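Local coordinates for protein aminotransferase TlmJ (Streptoalloteichus hindustanus, PDB 5UID) that probably catalyses pyridoxal 5'-phosphate-dependent transamination, as a member of the DegT/DnrJ/EryC1 aminotransferase family, at residues 165-170 against 294-299; 132-137 against 300-305; 157-162 against 179-184. One frame throughout, in Å; residues are numbered along the deposited sequence.

Contact 1: 165-170 against 294-299; sequences SQVDGR and AGHTSS
Ser165 OG is gripped from several directions at once. Across the contact it accepts a hydrogen bond from Ser299 OG (2.8 Å) and a weak one from the backbone of the same residue, Ser299 N, at 3.0 Å. It also bonds to Gly136 O, while Ser299 OG in turn is bonded to Ala164 N. The two hydroxyls therefore link Ala164 N to Gly136 O. Beyond them the two segments run antiparallel as neighbouring strands. In the hydrogen-bonded pair of Gln166 and Thr297, Thr297 N meets Gln166 O at 2.9 Å in a nearly straight bond (170°), whereas the return bond from Gln166 N to Thr297 O is longer, 3.2 Å. Gln166 N has a second, weak bond at 2.9 Å to Thr297 OG1, which a chi1 of 61° places between its own backbone N and carbonyl carbon. Val167 and His296 form the next, non-hydrogen-bonded pair. Their side chains lie alongside on the opposite face from Gln166 and Thr297, with Val167 CG2 over the face of the imidazole, 4.0 Å from the His296 ring centroid, in a CH-pi contact. The pairing ends where Asp168 N donates to Gly295 O at 3.0 Å. There the chain reverses through a type I' turn from Val167 to Arg170, so that strand 166-167 is the middle one of a small antiparallel sheet completed by strands 170-171 and 296-297. Backbone bonds thus fix the register of this partly exposed sheet, while the buried serine pair holds its inner end to the neighbouring loop.

Contact 2: 132-137 against 300-305; sequences LHYGGY and YYFYWV
The six-membered ring of Trp304 is the principal bump of this contact, and Tyr134 and Tyr137 shape the hollow that receives it. Tyr134 comes edge-on to the indole: its CE2 sits over the indole face, 3.8 Å from Trp304 CD2, with the two planes 83° apart. Trp304 then turns its own edge to Tyr137, pressing CH2 against the face of the phenol ring, 3.6 Å from Tyr137 CD1. Two successive T-shaped pairs thus run through one tryptophan, whose side chain leaves the backbone toward the loop with CG set between the backbone N and the carbonyl carbon (chi1 65°). Phe302 covers a face of Tyr134 near its rim, Phe302 CD2 lying 3.6 Å from Tyr134 CZ, although the rings meet at an oblique tilt. Between these aromatic groups lies the bare backbone of Gly135. Phe302 CD2 comes within 3.5 Å of Gly135 CA, and Trp304 CZ3 approaches the same carbon at 4.1 Å, a closeness that the lack of a side chain permits. The carbonyl of this glycine meets the backbone in the bend of segment 300-305, where Gly135 O accepts from Tyr301 N at 2.9 Å and more weakly from Phe302 N at 3.4 Å. The polar rims of the cluster are also held: Tyr134 OH bonds to Arg329 O, Tyr137 OH to Pro290 O and Trp304 NE1 to Ala109 O. The contact joins the loop between strand 126-132 and helix 141-151 to the start of strand 303-306 and the residues leading into it; that strand pairs with strand 355-358, while Tyr300 packs on the long helix 249-280.

Contact 3: 157-162 against 179-184; sequences EDSACA and GVWSFD
Glu157 and Val180 open the backbone pairing of two parallel strands: Val180 N donates to Glu157 O at 2.9 Å, and Ser159 N to Val180 O at 2.7 Å. Gly179 CA adds a CA-H...O contact of 3.4 Å to Glu157 O. Nonpolar contact follows where the first strand turns away. Ser159 CB lies over the face of the indole, 3.7 Å from the centroid of the Trp181 five-membered ring, in a CH-pi contact. Further on, Ala160 CB rests 3.7 Å from Ser182 CB. Two waters bridge the segments. One accepts from Trp181 NE1 at 3.0 Å in the plane of the indole and lies 2.6 Å from Ala162 O; the other links Ala160 O and Ser182 O, 2.7 Å from the latter. Within the segments, Asp158 OD1 accepts from Ala160 N in an Asx turn, and Ser182 OG accepts from Asp184 N in an ST turn. A chi1 of 172° sets this hydroxyl anti to its backbone N, and it also bonds to the phosphate of the cofactor-bearing lysine at position 187. The contact thus leads from the sheet into the cofactor site. Strands 155-158 and 178-182 are inner members of the mixed seven-stranded sheet characteristic of fold type I PLP-dependent aminotransferases, between strands 126-132 and 195-199; helix 61-72 packs against Asp158, Val180 and Ser182.

How the contacts relate
Contact 3 belongs to the core, its centre about 4 Å from the centre of the chain; contact 2 is also buried but farther out, and contact 1 is partly exposed. In the central sheet, contact 3 combines parallel strand pairing with bridging waters and a phosphate-binding serine. Contact 2, between loop and strand, relies on aromatic rings, and contact 1 on antiparallel backbone bonds at its exposed part and a serine pair at its buried end. The chain leaving strand 155-158 soon enters strand 166-167, while strands 296-297 and 303-306 follow one another, so contact 1 shares its neighbourhood with both others. A hydrogen bond between His133 NE2 and Glu157 OE2 joins contacts 2 and 3, and Ser299 packs on Ala162.

Contact 1: 165-170 against 294-299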
ATOM      1  N   SER A 165     -23.166  -7.472   1.950  1.00 32.80           N
ATOM      2  CA  SER A 165     -24.452  -6.961   2.398  1.00 30.83           C
ATOM      3  C   SER A 165     -25.214  -6.324   1.243  1.00 34.01           C
ATOM      4  O   SER A 165     -24.625  -5.765   0.313  1.00 32.44           O
ATOM      5  CB  SER A 165     -24.257  -5.943   3.520  1.00 28.48           C
ATOM      6  OG  SER A 165     -23.418  -6.474   4.533  1.00 27.71           O
ATOM      7  N   GLN A 166     -26.541  -6.415   1.309  1.00 34.01           N
ATOM      8  CA  GLN A 166     -27.401  -5.909   0.250  1.00 34.49           C
ATOM      9  C   GLN A 166     -28.647  -5.268   0.846  1.00 32.44           C
ATOM     10  O   GLN A 166     -29.066  -5.587   1.963  1.00 29.29           O
ATOM     11  CB  GLN A 166     -27.816  -7.018  -0.729  1.00 41.11           C
ATOM     12  CG  GLN A 166     -26.678  -7.597  -1.553  1.00 45.07           C
ATOM     13  CD  GLN A 166     -27.140  -8.693  -2.493  1.00 48.82           C
ATOM     14  OE1 GLN A 166     -28.282  -9.145  -2.421  1.00 49.43           O
ATOM     15  NE2 GLN A 166     -26.254  -9.125  -3.381  1.00 53.53           N
ATOM     16  N   VAL A 167     -29.231  -4.353   0.076  1.00 32.82           N
ATOM     17  CA  VAL A 167     -30.545  -3.781   0.351  1.00 32.70           C
ATOM     18  C   VAL A 167     -31.391  -3.977  -0.893  1.00 32.04           C
ATOM     19  O   VAL A 167     -31.074  -3.419  -1.951  1.00 32.48           O
ATOM     20  CB  VAL A 167     -30.477  -2.289   0.712  1.00 35.43           C
ATOM     21  CG1 VAL A 167     -31.878  -1.722   0.853  1.00 33.46           C
ATOM     22  CG2 VAL A 167     -29.707  -2.096   1.985  1.00 38.11           C
ATOM     23  N   ASP A 168     -32.457  -4.770  -0.769  1.00 34.15           N
ATOM     24  CA  ASP A 168     -33.366  -5.046  -1.880  1.00 36.25           C
ATOM     25  C   ASP A 168     -32.603  -5.524  -3.113  1.00 38.74           C
ATOM     26  O   ASP A 168     -32.862  -5.093  -4.237  1.00 44.87           O
ATOM     27  CB  ASP A 168     -34.219  -3.818  -2.205  1.00 35.87           C
ATOM     28  CG  ASP A 168     -34.947  -3.274  -0.989  1.00 43.66           C
ATOM     29  OD1 ASP A 168     -35.446  -4.081  -0.177  1.00 47.97           O
ATOM     30  OD2 ASP A 168     -35.016  -2.035  -0.845  1.00 50.74           O
ATOM     31  N   GLY A 169     -31.636  -6.415  -2.897  1.00 32.71           N
ATOM     32  CA  GLY A 169     -30.867  -6.974  -3.988  1.00 33.33           C
ATOM     33  C   GLY A 169     -29.759  -6.099  -4.533  1.00 36.99           C
ATOM     34  O   GLY A 169     -29.121  -6.484  -5.520  1.00 43.08           O
ATOM     35  N   ARG A 170     -29.504  -4.942  -3.931  1.00 39.12           N
ATOM     36  CA  ARG A 170     -28.448  -4.042  -4.374  1.00 38.09           C
ATOM     37  C   ARG A 170     -27.313  -4.046  -3.360  1.00 34.77           C
ATOM     38  O   ARG A 170     -27.546  -3.874  -2.160  1.00 26.20           O
ATOM     39  CB  ARG A 170     -28.981  -2.622  -4.571  1.00 34.94           C
ATOM     40  CG  ARG A 170     -29.922  -2.483  -5.752  1.00 35.58           C
ATOM     41  CD  ARG A 170     -30.264  -1.031  -6.007  1.00 47.11           C
ATOM     42  NE  ARG A 170     -29.066  -0.212  -6.174  1.00 51.70           N
ATOM     43  CZ  ARG A 170     -29.083   1.084  -6.467  1.00 45.99           C
ATOM     44  NH1 ARG A 170     -27.946   1.750  -6.598  1.00 42.41           N
ATOM     45  NH2 ARG A 170     -30.237   1.714  -6.632  1.00 47.48           N
ATOM     46  N   ALA A 294     -36.497  -5.657   6.895  1.00 41.71           N
ATOM     47  CA  ALA A 294     -36.936  -6.460   5.761  1.00 40.10           C
ATOM     48  C   ALA A 294     -36.245  -6.001   4.483  1.00 39.10           C
ATOM     49  O   ALA A 294     -36.218  -4.808   4.170  1.00 42.14           O
ATOM     50  CB  ALA A 294     -38.454  -6.372   5.606  1.00 42.09           C
ATOM     51  N   GLY A 295     -35.682  -6.956   3.747  1.00 36.95           N
ATOM     52  CA  GLY A 295     -34.951  -6.664   2.533  1.00 36.25           C
ATOM     53  C   GLY A 295     -33.467  -6.433   2.718  1.00 33.56           C
ATOM     54  O   GLY A 295     -32.741  -6.350   1.720  1.00 32.87           O
ATOM     55  N   HIS A 296     -32.993  -6.322   3.956  1.00 29.46           N
ATOM     56  CA  HIS A 296     -31.578  -6.131   4.241  1.00 33.67           C
ATOM     57  C   HIS A 296     -30.912  -7.472   4.515  1.00 34.90           C
ATOM     58  O   HIS A 296     -31.471  -8.324   5.211  1.00 30.20           O
ATOM     59  CB  HIS A 296     -31.371  -5.210   5.448  1.00 27.35           C
ATOM     60  CG  HIS A 296     -31.814  -3.799   5.222  1.00 31.55           C
ATOM     61  ND1 HIS A 296     -31.388  -2.753   6.011  1.00 31.05           N
ATOM     62  CD2 HIS A 296     -32.649  -3.261   4.302  1.00 34.54           C
ATOM     63  CE1 HIS A 296     -31.939  -1.630   5.587  1.00 32.56           C
ATOM     64  NE2 HIS A 296     -32.707  -1.910   4.550  1.00 35.74           N
ATOM     65  N   THR A 297     -29.715  -7.649   3.966  1.00 36.52           N
ATOM     66  CA  THR A 297     -28.866  -8.792   4.265  1.00 36.39           C
ATOM     67  C   THR A 297     -27.543  -8.283   4.819  1.00 29.47           C
ATOM     68  O   THR A 297     -27.044  -7.237   4.395  1.00 29.46           O
ATOM     69  CB  THR A 297     -28.619  -9.661   3.023  1.00 41.98           C
ATOM     70  OG1 THR A 297     -27.958  -8.886   2.013  1.00 44.77           O
ATOM     71  CG2 THR A 297     -29.934 -10.189   2.472  1.00 46.82           C
ATOM     72  N   SER A 298     -26.987  -9.017   5.776  1.00 25.78           N
ATOM     73  CA  SER A 298     -25.765  -8.617   6.451  1.00 29.66           C
ATOM     74  C   SER A 298     -24.607  -9.514   6.033  1.00 35.43           C
ATOM     75  O   SER A 298     -24.801 -10.662   5.624  1.00 33.37           O
ATOM     76  CB  SER A 298     -25.936  -8.671   7.974  1.00 27.30           C
ATOM     77  OG  SER A 298     -24.729  -8.334   8.641  1.00 29.18           O
ATOM     78  N   SER A 299     -23.397  -8.965   6.129  1.00 34.56           N
ATOM     79  CA  SER A 299     -22.185  -9.760   6.004  1.00 29.40           C
ATOM     80  C   SER A 299     -21.789 -10.421   7.318  1.00 32.71           C
ATOM     81  O   SER A 299     -20.910 -11.291   7.316  1.00 27.25           O
ATOM     82  CB  SER A 299     -21.034  -8.885   5.500  1.00 24.60           C
ATOM     83  OG  SER A 299     -21.358  -8.276   4.262  1.00 29.14           O
TER

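Contact 2: 132-137 against 300-305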
ATOM      1  N   LEU A 132     -20.455   4.173   6.793  1.00 25.28           N
ATOM      2  CA  LEU A 132     -20.184   2.745   6.768  1.00 25.43           C
ATOM      3  C   LEU A 132     -21.471   1.987   7.080  1.00 25.75           C
ATOM      4  O   LEU A 132     -22.531   2.578   7.301  1.00 27.12           O
ATOM      5  CB  LEU A 132     -19.055   2.372   7.738  1.00 25.32           C
ATOM      6  CG  LEU A 132     -19.073   2.819   9.202  1.00 31.51           C
ATOM      7  CD1 LEU A 132     -20.004   1.967  10.060  1.00 25.60           C
ATOM      8  CD2 LEU A 132     -17.656   2.792   9.761  1.00 32.08           C
ATOM      9  N   HIS A 133     -21.369   0.663   7.085  1.00 29.47           N
ATOM     10  CA  HIS A 133     -22.502  -0.227   7.324  1.00 28.75           C
ATOM     11  C   HIS A 133     -22.145  -1.069   8.544  1.00 27.12           C
ATOM     12  O   HIS A 133     -21.623  -2.178   8.404  1.00 23.09           O
ATOM     13  CB  HIS A 133     -22.789  -1.091   6.095  1.00 29.89           C
ATOM     14  CG  HIS A 133     -22.656  -0.358   4.797  1.00 30.33           C
ATOM     15  ND1 HIS A 133     -21.497  -0.372   4.051  1.00 30.24           N
ATOM     16  CD2 HIS A 133     -23.534   0.417   4.116  1.00 28.91           C
ATOM     17  CE1 HIS A 133     -21.667   0.359   2.964  1.00 31.68           C
ATOM     18  NE2 HIS A 133     -22.894   0.850   2.979  1.00 30.84           N
ATOM     19  N   TYR A 134     -22.440  -0.543   9.734  1.00 25.86           N
ATOM     20  CA  TYR A 134     -21.865  -1.089  10.959  1.00 28.89           C
ATOM     21  C   TYR A 134     -22.178  -2.569  11.110  1.00 29.88           C
ATOM     22  O   TYR A 134     -23.345  -2.977  11.091  1.00 28.24           O
ATOM     23  CB  TYR A 134     -22.362  -0.321  12.182  1.00 24.92           C
ATOM     24  CG  TYR A 134     -21.640  -0.754  13.438  1.00 24.58           C
ATOM     25  CD1 TYR A 134     -20.437  -0.166  13.806  1.00 22.62           C
ATOM     26  CD2 TYR A 134     -22.140  -1.777  14.235  1.00 27.34           C
ATOM     27  CE1 TYR A 134     -19.764  -0.571  14.945  1.00 23.17           C
ATOM     28  CE2 TYR A 134     -21.474  -2.188  15.374  1.00 27.88           C
ATOM     29  CZ  TYR A 134     -20.285  -1.582  15.723  1.00 24.05           C
ATOM     30  OH  TYR A 134     -19.622  -1.989  16.857  1.00 27.40           O
ATOM     31  N   GLY A 135     -21.123  -3.369  11.261  1.00 21.75           N
ATOM     32  CA  GLY A 135     -21.249  -4.796  11.452  1.00 28.05           C
ATOM     33  C   GLY A 135     -21.759  -5.567  10.259  1.00 22.53           C
ATOM     34  O   GLY A 135     -21.935  -6.788  10.363  1.00 26.82           O
ATOM     35  N   GLY A 136     -21.983  -4.906   9.124  1.00 24.78           N
ATOM     36  CA  GLY A 136     -22.624  -5.505   7.978  1.00 23.79           C
ATOM     37  C   GLY A 136     -24.057  -5.063   7.774  1.00 28.93           C
ATOM     38  O   GLY A 136     -24.599  -5.247   6.677  1.00 28.49           O
ATOM     39  N   TYR A 137     -24.683  -4.499   8.800  1.00 33.21           N
ATOM     40  CA  TYR A 137     -26.025  -3.943   8.668  1.00 29.94           C
ATOM     41  C   TYR A 137     -25.972  -2.710   7.779  1.00 33.15           C
ATOM     42  O   TYR A 137     -25.231  -1.767   8.087  1.00 29.46           O
ATOM     43  CB  TYR A 137     -26.591  -3.567  10.033  1.00 29.34           C
ATOM     44  CG  TYR A 137     -27.195  -4.704  10.827  1.00 29.35           C
ATOM     45  CD1 TYR A 137     -26.542  -5.923  10.951  1.00 25.33           C
ATOM     46  CD2 TYR A 137     -28.412  -4.541  11.479  1.00 26.65           C
ATOM     47  CE1 TYR A 137     -27.095  -6.958  11.689  1.00 26.38           C
ATOM     48  CE2 TYR A 137     -28.969  -5.566  12.218  1.00 36.87           C
ATOM     49  CZ  TYR A 137     -28.308  -6.774  12.320  1.00 37.35           C
ATOM     50  OH  TYR A 137     -28.867  -7.797  13.057  1.00 33.40           O
ATOM     51  N   TYR A 300     -22.420 -10.028   8.427  1.00 32.51           N
ATOM     52  CA  TYR A 300     -22.129 -10.551   9.762  1.00 27.26           C
ATOM     53  C   TYR A 300     -20.649 -10.373  10.107  1.00 25.64           C
ATOM     54  O   TYR A 300     -19.912 -11.329  10.356  1.00 27.70           O
ATOM     55  CB  TYR A 300     -22.576 -12.012   9.886  1.00 28.04           C
ATOM     56  CG  TYR A 300     -24.060 -12.176   9.648  1.00 28.49           C
ATOM     57  CD1 TYR A 300     -24.970 -12.020  10.684  1.00 25.47           C
ATOM     58  CD2 TYR A 300     -24.552 -12.453   8.382  1.00 28.97           C
ATOM     59  CE1 TYR A 300     -26.331 -12.154  10.467  1.00 26.46           C
ATOM     60  CE2 TYR A 300     -25.906 -12.589   8.154  1.00 31.95           C
ATOM     61  CZ  TYR A 300     -26.791 -12.439   9.199  1.00 31.81           C
ATOM     62  OH  TYR A 300     -28.142 -12.573   8.973  1.00 32.78           O
ATOM     63  N   TYR A 301     -20.228  -9.108  10.117  1.00 30.22           N
ATOM     64  CA  TYR A 301     -18.855  -8.743  10.448  1.00 32.42           C
ATOM     65  C   TYR A 301     -18.662  -8.530  11.945  1.00 30.54           C
ATOM     66  O   TYR A 301     -17.644  -8.954  12.501  1.00 34.15           O
ATOM     67  CB  TYR A 301     -18.450  -7.483   9.676  1.00 30.75           C
ATOM     68  CG  TYR A 301     -17.007  -7.079   9.879  1.00 33.61           C
ATOM     69  CD1 TYR A 301     -15.979  -7.988   9.667  1.00 35.68           C
ATOM     70  CD2 TYR A 301     -16.673  -5.788  10.271  1.00 29.49           C
ATOM     71  CE1 TYR A 301     -14.657  -7.628   9.849  1.00 37.11           C
ATOM     72  CE2 TYR A 301     -15.353  -5.417  10.451  1.00 33.37           C
ATOM     73  CZ  TYR A 301     -14.349  -6.342  10.241  1.00 35.63           C
ATOM     74  OH  TYR A 301     -13.033  -5.982  10.424  1.00 36.16           O
ATOM     75  N   PHE A 302     -19.616  -7.876  12.605  1.00 27.21           N
ATOM     76  CA  PHE A 302     -19.623  -7.712  14.051  1.00 25.54           C
ATOM     77  C   PHE A 302     -20.834  -8.415  14.644  1.00 26.56           C
ATOM     78  O   PHE A 302     -21.914  -8.442  14.044  1.00 26.88           O
ATOM     79  CB  PHE A 302     -19.686  -6.232  14.471  1.00 25.17           C
ATOM     80  CG  PHE A 302     -18.491  -5.422  14.072  1.00 24.47           C
ATOM     81  CD1 PHE A 302     -17.220  -5.967  14.085  1.00 22.30           C
ATOM     82  CD2 PHE A 302     -18.643  -4.094  13.701  1.00 26.59           C
ATOM     83  CE1 PHE A 302     -16.124  -5.206  13.725  1.00 28.96           C
ATOM     84  CE2 PHE A 302     -17.551  -3.330  13.335  1.00 29.50           C
ATOM     85  CZ  PHE A 302     -16.290  -3.887  13.348  1.00 32.29           C
ATOM     86  N   TYR A 303     -20.655  -8.972  15.838  1.00 23.65           N
ATOM     87  CA  TYR A 303     -21.777  -9.320  16.706  1.00 27.85           C
ATOM     88  C   TYR A 303     -21.615  -8.492  17.974  1.00 32.03           C
ATOM     89  O   TYR A 303     -20.866  -8.868  18.882  1.00 36.61           O
ATOM     90  CB  TYR A 303     -21.836 -10.813  17.010  1.00 26.93           C
ATOM     91  CG  TYR A 303     -23.141 -11.198  17.667  1.00 26.71           C
ATOM     92  CD1 TYR A 303     -24.247 -11.548  16.903  1.00 29.49           C
ATOM     93  CD2 TYR A 303     -23.280 -11.177  19.049  1.00 31.31           C
ATOM     94  CE1 TYR A 303     -25.447 -11.887  17.497  1.00 27.34           C
ATOM     95  CE2 TYR A 303     -24.477 -11.512  19.652  1.00 30.99           C
ATOM     96  CZ  TYR A 303     -25.557 -11.867  18.869  1.00 29.42           C
ATOM     97  OH  TYR A 303     -26.751 -12.205  19.461  1.00 31.72           O
ATOM     98  N   TRP A 304     -22.310  -7.361  18.033  1.00 30.39           N
ATOM     99  CA  TRP A 304     -22.172  -6.415  19.131  1.00 30.53           C
ATOM    100  C   TRP A 304     -23.313  -6.599  20.123  1.00 35.97           C
ATOM    101  O   TRP A 304     -24.481  -6.679  19.731  1.00 36.90           O
ATOM    102  CB  TRP A 304     -22.140  -4.976  18.610  1.00 24.02           C
ATOM    103  CG  TRP A 304     -23.415  -4.512  17.955  1.00 27.16           C
ATOM    104  CD1 TRP A 304     -24.377  -3.717  18.507  1.00 29.69           C
ATOM    105  CD2 TRP A 304     -23.857  -4.809  16.622  1.00 31.52           C
ATOM    106  NE1 TRP A 304     -25.388  -3.499  17.604  1.00 33.76           N
ATOM    107  CE2 TRP A 304     -25.096  -4.158  16.440  1.00 34.49           C
ATOM    108  CE3 TRP A 304     -23.327  -5.560  15.567  1.00 29.68           C
ATOM    109  CZ2 TRP A 304     -25.812  -4.238  15.246  1.00 32.40           C
ATOM    110  CZ3 TRP A 304     -24.041  -5.639  14.383  1.00 27.11           C
ATOM    111  CH2 TRP A 304     -25.270  -4.980  14.232  1.00 30.23           C
ATOM    112  N   VAL A 305     -22.967  -6.679  21.401  1.00 31.32           N
ATOM    113  CA  VAL A 305     -23.945  -6.751  22.474  1.00 28.55           C
ATOM    114  C   VAL A 305     -23.825  -5.486  23.309  1.00 31.65           C
ATOM    115  O   VAL A 305     -22.748  -4.888  23.417  1.00 33.55           O
ATOM    116  CB  VAL A 305     -23.753  -8.009  23.347  1.00 27.37           C
ATOM    117  CG1 VAL A 305     -24.107  -9.261  22.558  1.00 26.48           C
ATOM    118  CG2 VAL A 305     -22.322  -8.084  23.859  1.00 23.18           C
TER

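Contact 3: 157-162 against 179-184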
ATOM      1  N   GLU A 157     -19.241   5.426   0.344  1.00 26.16           N
ATOM      2  CA  GLU A 157     -19.587   4.292   1.193  1.00 30.91           C
ATOM      3  C   GLU A 157     -18.316   3.543   1.577  1.00 31.01           C
ATOM      4  O   GLU A 157     -17.696   2.888   0.732  1.00 26.46           O
ATOM      5  CB  GLU A 157     -20.563   3.358   0.486  1.00 26.16           C
ATOM      6  CG  GLU A 157     -22.005   3.819   0.499  1.00 30.14           C
ATOM      7  CD  GLU A 157     -22.908   2.836  -0.212  1.00 31.68           C
ATOM      8  OE1 GLU A 157     -23.230   3.073  -1.396  1.00 30.32           O
ATOM      9  OE2 GLU A 157     -23.266   1.811   0.405  1.00 29.95           O
ATOM     10  N   ASP A 158     -17.933   3.639   2.846  1.00 27.64           N
ATOM     11  CA  ASP A 158     -16.904   2.759   3.395  1.00 32.91           C
ATOM     12  C   ASP A 158     -17.583   1.419   3.653  1.00 27.09           C
ATOM     13  O   ASP A 158     -18.193   1.194   4.698  1.00 27.91           O
ATOM     14  CB  ASP A 158     -16.289   3.351   4.660  1.00 26.76           C
ATOM     15  CG  ASP A 158     -15.130   2.519   5.197  1.00 28.73           C
ATOM     16  OD1 ASP A 158     -14.914   1.392   4.702  1.00 27.35           O
ATOM     17  OD2 ASP A 158     -14.428   2.995   6.119  1.00 25.51           O
ATOM     18  N   SER A 159     -17.479   0.520   2.675  1.00 20.61           N
ATOM     19  CA  SER A 159     -18.144  -0.775   2.716  1.00 23.09           C
ATOM     20  C   SER A 159     -17.261  -1.883   3.287  1.00 25.87           C
ATOM     21  O   SER A 159     -17.498  -3.062   2.996  1.00 29.71           O
ATOM     22  CB  SER A 159     -18.621  -1.156   1.314  1.00 25.21           C
ATOM     23  OG  SER A 159     -19.306  -0.070   0.713  1.00 30.78           O
ATOM     24  N   ALA A 160     -16.260  -1.537   4.100  1.00 25.36           N
ATOM     25  CA  ALA A 160     -15.351  -2.555   4.618  1.00 26.86           C
ATOM     26  C   ALA A 160     -16.064  -3.547   5.531  1.00 29.92           C
ATOM     27  O   ALA A 160     -15.628  -4.698   5.654  1.00 32.08           O
ATOM     28  CB  ALA A 160     -14.185  -1.895   5.352  1.00 23.46           C
ATOM     29  N   CYS A 161     -17.158  -3.131   6.174  1.00 23.40           N
ATOM     30  CA  CYS A 161     -17.937  -4.031   7.014  1.00 23.93           C
ATOM     31  C   CYS A 161     -18.947  -4.862   6.232  1.00 28.13           C
ATOM     32  O   CYS A 161     -19.512  -5.807   6.795  1.00 24.33           O
ATOM     33  CB  CYS A 161     -18.698  -3.248   8.089  1.00 26.97           C
ATOM     34  SG  CYS A 161     -17.717  -2.147   9.123  1.00 30.22           S
ATOM     35  N   ALA A 162     -19.193  -4.543   4.962  1.00 27.47           N
ATOM     36  CA  ALA A 162     -20.359  -5.053   4.245  1.00 30.69           C
ATOM     37  C   ALA A 162     -19.961  -5.542   2.851  1.00 31.90           C
ATOM     38  O   ALA A 162     -20.498  -5.102   1.836  1.00 29.60           O
ATOM     39  CB  ALA A 162     -21.432  -3.971   4.163  1.00 20.26           C
ATOM     40  N   GLY A 179     -17.795   3.712  -3.680  1.00 22.27           N
ATOM     41  CA  GLY A 179     -17.715   2.654  -2.683  1.00 23.72           C
ATOM     42  C   GLY A 179     -16.279   2.194  -2.518  1.00 25.41           C
ATOM     43  O   GLY A 179     -15.526   2.134  -3.491  1.00 25.22           O
ATOM     44  N   VAL A 180     -15.901   1.888  -1.277  1.00 27.57           N
ATOM     45  CA  VAL A 180     -14.562   1.408  -0.953  1.00 28.44           C
ATOM     46  C   VAL A 180     -14.687   0.154  -0.098  1.00 30.03           C
ATOM     47  O   VAL A 180     -15.518   0.093   0.815  1.00 35.72           O
ATOM     48  CB  VAL A 180     -13.725   2.479  -0.220  1.00 29.02           C
ATOM     49  CG1 VAL A 180     -12.243   2.171  -0.353  1.00 20.24           C
ATOM     50  CG2 VAL A 180     -14.039   3.880  -0.742  1.00 30.85           C
ATOM     51  N   TRP A 181     -13.858  -0.844  -0.394  1.00 22.91           N
ATOM     52  CA  TRP A 181     -13.835  -2.099   0.342  1.00 21.67           C
ATOM     53  C   TRP A 181     -12.436  -2.365   0.877  1.00 25.72           C
ATOM     54  O   TRP A 181     -11.440  -1.867   0.345  1.00 22.62           O
ATOM     55  CB  TRP A 181     -14.274  -3.278  -0.538  1.00 20.63           C
ATOM     56  CG  TRP A 181     -15.730  -3.278  -0.874  1.00 24.72           C
ATOM     57  CD1 TRP A 181     -16.703  -4.038  -0.297  1.00 27.19           C
ATOM     58  CD2 TRP A 181     -16.379  -2.481  -1.868  1.00 21.61           C
ATOM     59  NE1 TRP A 181     -17.920  -3.763  -0.870  1.00 24.01           N
ATOM     60  CE2 TRP A 181     -17.749  -2.809  -1.838  1.00 29.55           C
ATOM     61  CE3 TRP A 181     -15.935  -1.519  -2.780  1.00 24.63           C
ATOM     62  CZ2 TRP A 181     -18.679  -2.209  -2.683  1.00 32.41           C
ATOM     63  CZ3 TRP A 181     -16.858  -0.926  -3.616  1.00 31.01           C
ATOM     64  CH2 TRP A 181     -18.214  -1.272  -3.562  1.00 33.01           C
ATOM     65  N   SER A 182     -12.370  -3.173   1.933  1.00 26.39           N
ATOM     66  CA  SER A 182     -11.111  -3.595   2.529  1.00 23.23           C
ATOM     67  C   SER A 182     -10.980  -5.107   2.456  1.00 23.94           C
ATOM     68  O   SER A 182     -11.939  -5.838   2.718  1.00 22.70           O
ATOM     69  CB  SER A 182     -10.991  -3.161   3.989  1.00 27.08           C
ATOM     70  OG  SER A 182      -9.841  -3.753   4.580  1.00 27.02           O
ATOM     71  N   PHE A 183      -9.779  -5.569   2.112  1.00 22.03           N
ATOM     72  CA  PHE A 183      -9.451  -6.987   2.124  1.00 22.92           C
ATOM     73  C   PHE A 183      -8.290  -7.266   3.073  1.00 25.84           C
ATOM     74  O   PHE A 183      -7.508  -8.195   2.855  1.00 27.97           O
ATOM     75  CB  PHE A 183      -9.132  -7.478   0.711  1.00 26.06           C
ATOM     76  CG  PHE A 183     -10.187  -7.128  -0.311  1.00 24.87           C
ATOM     77  CD1 PHE A 183     -11.533  -7.325  -0.041  1.00 26.84           C
ATOM     78  CD2 PHE A 183      -9.827  -6.594  -1.539  1.00 23.90           C
ATOM     79  CE1 PHE A 183     -12.504  -7.002  -0.982  1.00 29.24           C
ATOM     80  CE2 PHE A 183     -10.792  -6.269  -2.485  1.00 27.42           C
ATOM     81  CZ  PHE A 183     -12.133  -6.474  -2.205  1.00 26.03           C
ATOM     82  N   ASP A 184      -8.163  -6.467   4.134  1.00 20.02           N
ATOM     83  CA  ASP A 184      -7.041  -6.633   5.046  1.00 24.63           C
ATOM     84  C   ASP A 184      -7.262  -7.859   5.931  1.00 26.28           C
ATOM     85  O   ASP A 184      -8.292  -8.536   5.861  1.00 20.73           O
ATOM     86  CB  ASP A 184      -6.796  -5.347   5.847  1.00 31.64           C
ATOM     87  CG  ASP A 184      -7.814  -5.100   6.970  1.00 34.04           C
ATOM     88  OD1 ASP A 184      -8.584  -6.000   7.365  1.00 32.71           O
ATOM     89  OD2 ASP A 184      -7.829  -3.962   7.487  1.00 33.23           O
TER
HETATM   90  O   HOH W   1     -14.573  -5.627   3.195  1.00 34.77           O
HETATM   91  O   HOH W   2     -20.785  -4.606  -0.672  1.00 27.85           O